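Local coordinates for protein aminoglycoside N(6')acetyltransferase (Legionella pneumophila subsp. pneumophila, PDB 3F5B) that probably transfers an acyl group, most likely acetyl, to the 6'-amino group of aminoglycosides, as a member of the GNAT acetyltransferase family, at residues 12-17 and 112-117; 18-23 and 66-71. All coordinates share one frame; numbering follows the deposited sequence.

Overall arrangement
Both contacts are built on strand 15-19, the outermost strand at one end of a mixed sheet, and together they tie it to the GNAT fold in two different ways. In contact 1 (12-17 with 112-117) the start of the strand packs on helix 109-123; in contact 2 (18-23 with 66-71) its end pairs antiparallel with strand 65-71. Their centres lie about 14 Å apart, and along the chain contact 2 is nested inside the loop that contact 1 closes. They also touch directly, through the salt bridge from R14 to D71 and the packing of F17 on A69. One edge strand is thus secured by sheet pairing and by helix packing.

Contact 1 of 2, residues 12-17 and 112-117; sequences EFRFCF and SVQMIH. With PO4 (phosphate ion), chain B; ACT (acetate ion), chain C.
F15 and F17 both pack against the selenomethionine M115, each meeting a different part of it. The F15 side chain crosses that of M115 at about a right angle, and CE2 of its ring comes 3.8 Å from CB of M115, with CD2 close to the helix backbone at M115 CA. F17 meets the next carbon out: CG of M115 sits in the plane of the F17 ring, at its edge, 3.6 Å from CE1. M115 reaches this position because CG lies anti to the backbone N (chi1 -168°), while the bends beyond it carry the selenium away from the strand. R14 closes the other side of F15, with its CB over the centre of the ring.

CB of R14 also lies 3.5 Å from NE2 of Q114, an amide nitrogen that donates to E118. The other end of the amide is joined to R14 by a water, which accepts from NH1 of R14 and donates to OE1 of Q114. At the edge of the R14 guanidinium, NH1 gives a nearly straight bond of 2.9 Å to O3 of a phosphate (166°), and NH2 reaches O of an acetate at 3.0 Å. Both anions probably come from the crystallisation liquor. NE forms a salt bridge with D71, so several partners restrain the rotation of the planar group.

F17 also meets F119 edge-to-face, one turn along the helix from M115. With a crossing angle of -46° between the short axes, this is helix-on-sheet packing of an alpha/beta fold, here helix 109-123 against the first strand of a GNAT acetyltransferase.

Contact 2 of 2, residues 18-23 and 66-71; sequences KQMNKS and HWIAYD
K18 and I68 form a hydrogen-bonded antiparallel pair, exchanging two backbone bonds: K18 N to I68 O at 3.1 Å and I68 N to K18 O at 2.9 Å. Next along, Q19 and W67 make a non-hydrogen-bonded pair, and M20 N then donates to O of H66 at 2.9 Å. That same carbonyl oxygen also receives a CA-H...O contact from Q19.

The Q19 and W67 side chains lie side by side and point the same way. CG of Q19 sits over one face of the indole in a CH-pi contact, 3.8 Å from the centroid of the six-membered ring, while the amide plane stands 79° from the ring plane. The extended Q19 chain brings NE2 to 3.7 Å from CH2 of W67. The indole NE1 donates to OG1 of T81, and F119 meets the ring edge-to-face; both help to fix its position.

M20, a selenomethionine modelled in two conformers, bends at both chi2 (-82°) and chi3, and in the one described here SE lies 3.8 Å from CB of I68, the side chains crossing at about a right angle, though the second conformer makes this contact less certain. CG of M20 passes close to CB of H66, whose imidazole is fixed at both nitrogens, ND1 by Y78 and NE2 by D52. Past the strand end, in one of the two modelled conformers of N21, its OD1 accepts from N of S23, a tentative Asx turn that leads into the 3-10 segment.

Helices close over M20 and I68: M20 touches V28 of helix 25-31 and L53 and L57 of helix 43-57, and I68 touches L27 and W31. Beyond strand 65-71, strand 74-84 continues the sheet through backbone bonds between W67 and L79, and between A69 and both F76 and A77.

Contact 1 of 2, residues 12-17 and 112-117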
loop_
_atom_site.group_PDB
_atom_site.type_symbol
_atom_site.label_atom_id
_atom_site.label_comp_id
_atom_site.label_asym_id
_atom_site.label_seq_id
_atom_site.Cartn_x
_atom_site.Cartn_y
_atom_site.Cartn_z
ATOM N N GLU A 12 2.813 -20.265 -7.872
ATOM C CA GLU A 12 1.712 -19.373 -7.549
ATOM C C GLU A 12 2.080 -18.436 -6.390
ATOM O O GLU A 12 3.262 -18.296 -6.062
ATOM C CB GLU A 12 0.453 -20.175 -7.236
ATOM C CG GLU A 12 0.659 -21.332 -6.289
ATOM C CD GLU A 12 -0.657 -22.047 -5.948
ATOM O OE1 GLU A 12 -0.836 -22.406 -4.760
ATOM O OE2 GLU A 12 -1.507 -22.243 -6.855
ATOM N N PHE A 13 1.083 -17.817 -5.763
ATOM C CA PHE A 13 1.342 -16.755 -4.797
ATOM C C PHE A 13 1.773 -17.261 -3.423
ATOM O O PHE A 13 1.201 -18.200 -2.902
ATOM C CB PHE A 13 0.111 -15.864 -4.625
ATOM C CG PHE A 13 -0.228 -15.024 -5.834
ATOM C CD1 PHE A 13 0.449 -15.180 -7.050
ATOM C CD2 PHE A 13 -1.257 -14.106 -5.761
ATOM C CE1 PHE A 13 0.091 -14.426 -8.161
ATOM C CE2 PHE A 13 -1.616 -13.345 -6.854
ATOM C CZ PHE A 13 -0.959 -13.498 -8.056
ATOM N N ARG A 14 2.753 -16.592 -2.826
ATOM C CA ARG A 14 3.240 -16.926 -1.497
ATOM C C ARG A 14 2.357 -16.336 -0.370
ATOM O O ARG A 14 2.160 -16.961 0.662
ATOM C CB ARG A 14 4.681 -16.404 -1.337
ATOM C CG ARG A 14 5.332 -16.799 -0.000
ATOM C CD ARG A 14 6.620 -15.978 0.232
ATOM N NE ARG A 14 7.151 -16.180 1.581
ATOM C CZ ARG A 14 8.444 -16.051 1.894
ATOM N NH1 ARG A 14 9.328 -15.749 0.940
ATOM N NH2 ARG A 14 8.850 -16.276 3.144
ATOM N N PHE A 15 1.866 -15.124 -0.570
ATOM C CA PHE A 15 1.200 -14.365 0.471
ATOM C C PHE A 15 -0.329 -14.355 0.375
ATOM O O PHE A 15 -0.904 -14.580 -0.705
ATOM C CB PHE A 15 1.684 -12.910 0.448
ATOM C CG PHE A 15 3.180 -12.770 0.510
ATOM C CD1 PHE A 15 3.894 -13.316 1.577
ATOM C CD2 PHE A 15 3.862 -12.076 -0.480
ATOM C CE1 PHE A 15 5.278 -13.151 1.648
ATOM C CE2 PHE A 15 5.249 -11.936 -0.432
ATOM C CZ PHE A 15 5.949 -12.477 0.625
ATOM N N CYS A 16 -0.950 -14.075 1.521
ATOM C CA CYS A 16 -2.395 -14.035 1.680
ATOM C C CYS A 16 -2.741 -12.649 2.195
ATOM O O CYS A 16 -1.991 -12.087 2.999
ATOM C CB CYS A 16 -2.809 -15.076 2.721
ATOM S SG CYS A 16 -4.579 -15.145 3.004
ATOM N N PHE A 17 -3.849 -12.086 1.733
ATOM C CA PHE A 17 -4.251 -10.730 2.148
ATOM C C PHE A 17 -5.719 -10.750 2.591
ATOM O O PHE A 17 -6.565 -11.403 1.951
ATOM C CB PHE A 17 -4.059 -9.715 0.990
ATOM C CG PHE A 17 -2.673 -9.734 0.392
ATOM C CD1 PHE A 17 -1.674 -8.933 0.916
ATOM C CD2 PHE A 17 -2.377 -10.574 -0.708
ATOM C CE1 PHE A 17 -0.344 -8.947 0.343
ATOM C CE2 PHE A 17 -1.066 -10.627 -1.270
ATOM C CZ PHE A 17 -0.042 -9.830 -0.734
ATOM N N SER A 112 9.390 -7.311 -1.016
ATOM C CA SER A 112 8.403 -6.220 -1.039
ATOM C C SER A 112 7.753 -6.108 -2.421
ATOM O O SER A 112 6.553 -5.908 -2.518
ATOM C CB SER A 112 9.049 -4.890 -0.671
ATOM O OG SER A 112 9.522 -4.947 0.667
ATOM N N VAL A 113 8.550 -6.269 -3.482
ATOM C CA VAL A 113 8.044 -6.207 -4.834
ATOM C C VAL A 113 7.066 -7.368 -5.041
ATOM O O VAL A 113 5.974 -7.201 -5.599
ATOM C CB VAL A 113 9.195 -6.214 -5.889
ATOM C CG1 VAL A 113 8.630 -6.382 -7.303
ATOM C CG2 VAL A 113 10.002 -4.902 -5.798
ATOM N N GLN A 114 7.442 -8.547 -4.571
ATOM C CA GLN A 114 6.578 -9.688 -4.749
ATOM C C GLN A 114 5.271 -9.437 -3.996
ATOM O O GLN A 114 4.203 -9.733 -4.489
ATOM C CB GLN A 114 7.244 -10.964 -4.242
ATOM C CG GLN A 114 6.372 -12.222 -4.455
ATOM C CD GLN A 114 7.051 -13.493 -3.987
ATOM O OE1 GLN A 114 8.268 -13.516 -3.799
ATOM N NE2 GLN A 114 6.269 -14.568 -3.799
HETATM N N MSE A 115 5.362 -8.924 -2.787
HETATM C CA MSE A 115 4.129 -8.675 -2.010
HETATM C C MSE A 115 3.228 -7.656 -2.702
HETATM O O MSE A 115 1.989 -7.843 -2.768
HETATM C CB MSE A 115 4.440 -8.221 -0.587
HETATM C CG MSE A 115 3.194 -8.233 0.340
HETATM SE SE MSE A 115 3.293 -6.758 1.615
HETATM C CE MSE A 115 3.199 -5.342 0.332
ATOM N N ILE A 116 3.843 -6.574 -3.193
ATOM C CA ILE A 116 3.094 -5.563 -3.927
ATOM C C ILE A 116 2.366 -6.211 -5.109
ATOM O O ILE A 116 1.146 -6.034 -5.267
ATOM C CB ILE A 116 4.020 -4.397 -4.423
ATOM C CG1 ILE A 116 4.496 -3.536 -3.237
ATOM C CG2 ILE A 116 3.312 -3.585 -5.530
ATOM C CD1 ILE A 116 5.666 -2.612 -3.547
ATOM N N HIS A 117 3.099 -6.972 -5.923
ATOM C CA HIS A 117 2.495 -7.604 -7.096
ATOM C C HIS A 117 1.395 -8.591 -6.732
ATOM O O HIS A 117 0.311 -8.585 -7.344
ATOM C CB HIS A 117 3.519 -8.288 -7.982
ATOM C CG HIS A 117 4.440 -7.331 -8.678
ATOM N ND1 HIS A 117 5.542 -7.755 -9.381
ATOM C CD2 HIS A 117 4.443 -5.978 -8.746
ATOM C CE1 HIS A 117 6.179 -6.704 -9.871
ATOM N NE2 HIS A 117 5.524 -5.614 -9.512
HETATM P P PO4 B . 12.766 -16.860 2.253
HETATM O O1 PO4 B . 12.959 -17.081 3.759
HETATM O O2 PO4 B . 11.901 -17.994 1.746
HETATM O O3 PO4 B . 12.034 -15.541 2.070
HETATM O O4 PO4 B . 14.047 -16.816 1.461
HETATM C C ACT C . 11.393 -14.892 5.592
HETATM O O ACT C . 10.884 -16.004 5.264
HETATM O OXT ACT C . 11.762 -14.817 6.800
HETATM C CH3 ACT C . 11.615 -13.761 4.603
HETATM O O HOH W 1 9.522 -15.283 -1.840
#

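Contact 2 of 2, residues 18-23 and 66-71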
loop_
_atom_site.group_PDB
_atom_site.type_symbol
_atom_site.label_atom_id
_atom_site.label_comp_id
_atom_site.label_asym_id
_atom_site.label_seq_id
_atom_site.Cartn_x
_atom_site.Cartn_y
_atom_site.Cartn_z
ATOM N N LYS A 18 -6.012 -10.048 3.675
ATOM C CA LYS A 18 -7.389 -9.935 4.154
ATOM C C LYS A 18 -7.646 -8.574 4.725
ATOM O O LYS A 18 -6.751 -7.940 5.240
ATOM C CB LYS A 18 -7.789 -11.008 5.202
ATOM C CG LYS A 18 -6.709 -11.889 5.811
ATOM C CD LYS A 18 -6.468 -13.173 4.964
ATOM C CE LYS A 18 -7.290 -14.468 5.401
ATOM N NZ LYS A 18 -8.505 -14.836 4.512
ATOM N N GLN A 19 -8.904 -8.154 4.671
ATOM C CA GLN A 19 -9.311 -6.969 5.366
ATOM C C GLN A 19 -9.121 -7.214 6.849
ATOM O O GLN A 19 -9.308 -8.321 7.352
ATOM C CB GLN A 19 -10.742 -6.586 5.017
ATOM C CG GLN A 19 -10.803 -6.052 3.591
ATOM C CD GLN A 19 -12.197 -5.864 3.035
ATOM O OE1 GLN A 19 -13.187 -5.891 3.760
ATOM N NE2 GLN A 19 -12.279 -5.694 1.693
HETATM N N MSE A 20 -8.720 -6.175 7.558
HETATM C CA MSE A 20 -8.514 -6.222 8.998
HETATM C C MSE A 20 -9.788 -6.564 9.752
HETATM O O MSE A 20 -10.876 -6.138 9.345
HETATM C CB MSE A 20 -8.046 -4.846 9.459
HETATM C CG MSE A 20 -6.658 -4.491 8.992
HETATM SE SE MSE A 20 -5.386 -5.321 10.185
HETATM C CE MSE A 20 -5.851 -4.371 11.842
ATOM N N ASN A 21 -9.639 -7.287 10.857
ATOM C CA ASN A 21 -10.715 -7.441 11.831
ATOM C C ASN A 21 -10.214 -7.025 13.208
ATOM O O ASN A 21 -9.002 -6.816 13.404
ATOM C CB ASN A 21 -11.340 -8.850 11.817
ATOM C CG ASN A 21 -10.379 -9.939 12.252
ATOM O OD1 ASN A 21 -9.769 -9.856 13.309
ATOM N ND2 ASN A 21 -10.260 -10.983 11.441
ATOM N N LYS A 22 -11.130 -6.854 14.154
ATOM C CA LYS A 22 -10.786 -6.337 15.481
ATOM C C LYS A 22 -9.701 -7.112 16.190
ATOM O O LYS A 22 -9.006 -6.559 17.024
ATOM C CB LYS A 22 -12.010 -6.291 16.406
ATOM C CG LYS A 22 -12.944 -5.128 16.176
ATOM C CD LYS A 22 -14.236 -5.344 16.979
ATOM C CE LYS A 22 -14.969 -4.040 17.235
ATOM N NZ LYS A 22 -14.087 -3.068 17.967
ATOM N N SER A 23 -9.569 -8.396 15.891
ATOM C CA SER A 23 -8.623 -9.210 16.629
ATOM C C SER A 23 -7.178 -8.864 16.280
ATOM O O SER A 23 -6.261 -9.266 16.992
ATOM C CB SER A 23 -8.894 -10.694 16.415
ATOM O OG SER A 23 -8.623 -11.017 15.077
ATOM N N HIS A 66 -8.617 -1.228 5.056
ATOM C CA HIS A 66 -7.414 -1.549 5.834
ATOM C C HIS A 66 -7.182 -3.058 5.738
ATOM O O HIS A 66 -8.120 -3.841 5.958
ATOM C CB HIS A 66 -7.594 -1.089 7.275
ATOM C CG HIS A 66 -7.687 0.406 7.401
ATOM N ND1 HIS A 66 -6.637 1.178 7.850
ATOM C CD2 HIS A 66 -8.671 1.271 7.056
ATOM C CE1 HIS A 66 -6.992 2.456 7.817
ATOM N NE2 HIS A 66 -8.219 2.537 7.336
ATOM N N TRP A 67 -5.955 -3.428 5.381
ATOM C CA TRP A 67 -5.586 -4.799 5.063
ATOM C C TRP A 67 -4.381 -5.256 5.874
ATOM O O TRP A 67 -3.567 -4.435 6.373
ATOM C CB TRP A 67 -5.177 -4.948 3.577
ATOM C CG TRP A 67 -6.140 -4.455 2.566
ATOM C CD1 TRP A 67 -6.291 -3.163 2.126
ATOM C CD2 TRP A 67 -7.068 -5.242 1.832
ATOM N NE1 TRP A 67 -7.259 -3.107 1.125
ATOM C CE2 TRP A 67 -7.750 -4.372 0.937
ATOM C CE3 TRP A 67 -7.390 -6.614 1.826
ATOM C CZ2 TRP A 67 -8.752 -4.825 0.065
ATOM C CZ3 TRP A 67 -8.365 -7.062 0.935
ATOM C CH2 TRP A 67 -9.032 -6.174 0.065
ATOM N N ILE A 68 -4.255 -6.584 5.959
ATOM C CA ILE A 68 -3.105 -7.239 6.590
ATOM C C ILE A 68 -2.598 -8.320 5.610
ATOM O O ILE A 68 -3.404 -9.022 4.987
ATOM C CB ILE A 68 -3.462 -7.774 8.034
ATOM C CG1 ILE A 68 -2.249 -8.395 8.769
ATOM C CG2 ILE A 68 -4.656 -8.749 8.046
ATOM C CD1 ILE A 68 -2.502 -8.435 10.315
ATOM N N ALA A 69 -1.280 -8.431 5.470
ATOM C CA ALA A 69 -0.650 -9.458 4.610
ATOM C C ALA A 69 -0.094 -10.549 5.490
ATOM O O ALA A 69 0.535 -10.244 6.524
ATOM C CB ALA A 69 0.482 -8.836 3.803
ATOM N N TYR A 70 -0.276 -11.805 5.063
ATOM C CA TYR A 70 0.182 -12.978 5.795
ATOM C C TYR A 70 1.176 -13.781 4.956
ATOM O O TYR A 70 1.019 -13.873 3.742
ATOM C CB TYR A 70 -1.001 -13.903 6.120
ATOM C CG TYR A 70 -1.757 -13.465 7.342
ATOM C CD1 TYR A 70 -2.685 -12.416 7.278
ATOM C CD2 TYR A 70 -1.519 -14.068 8.567
ATOM C CE1 TYR A 70 -3.377 -11.995 8.426
ATOM C CE2 TYR A 70 -2.192 -13.661 9.712
ATOM C CZ TYR A 70 -3.117 -12.626 9.628
ATOM O OH TYR A 70 -3.769 -12.250 10.781
ATOM N N ASP A 71 2.176 -14.357 5.625
ATOM C CA ASP A 71 3.046 -15.356 5.023
ATOM C C ASP A 71 2.701 -16.634 5.805
ATOM O O ASP A 71 3.147 -16.807 6.937
ATOM C CB ASP A 71 4.500 -14.943 5.223
ATOM C CG ASP A 71 5.483 -15.957 4.669
ATOM O OD1 ASP A 71 5.144 -16.670 3.686
ATOM O OD2 ASP A 71 6.594 -16.021 5.221
#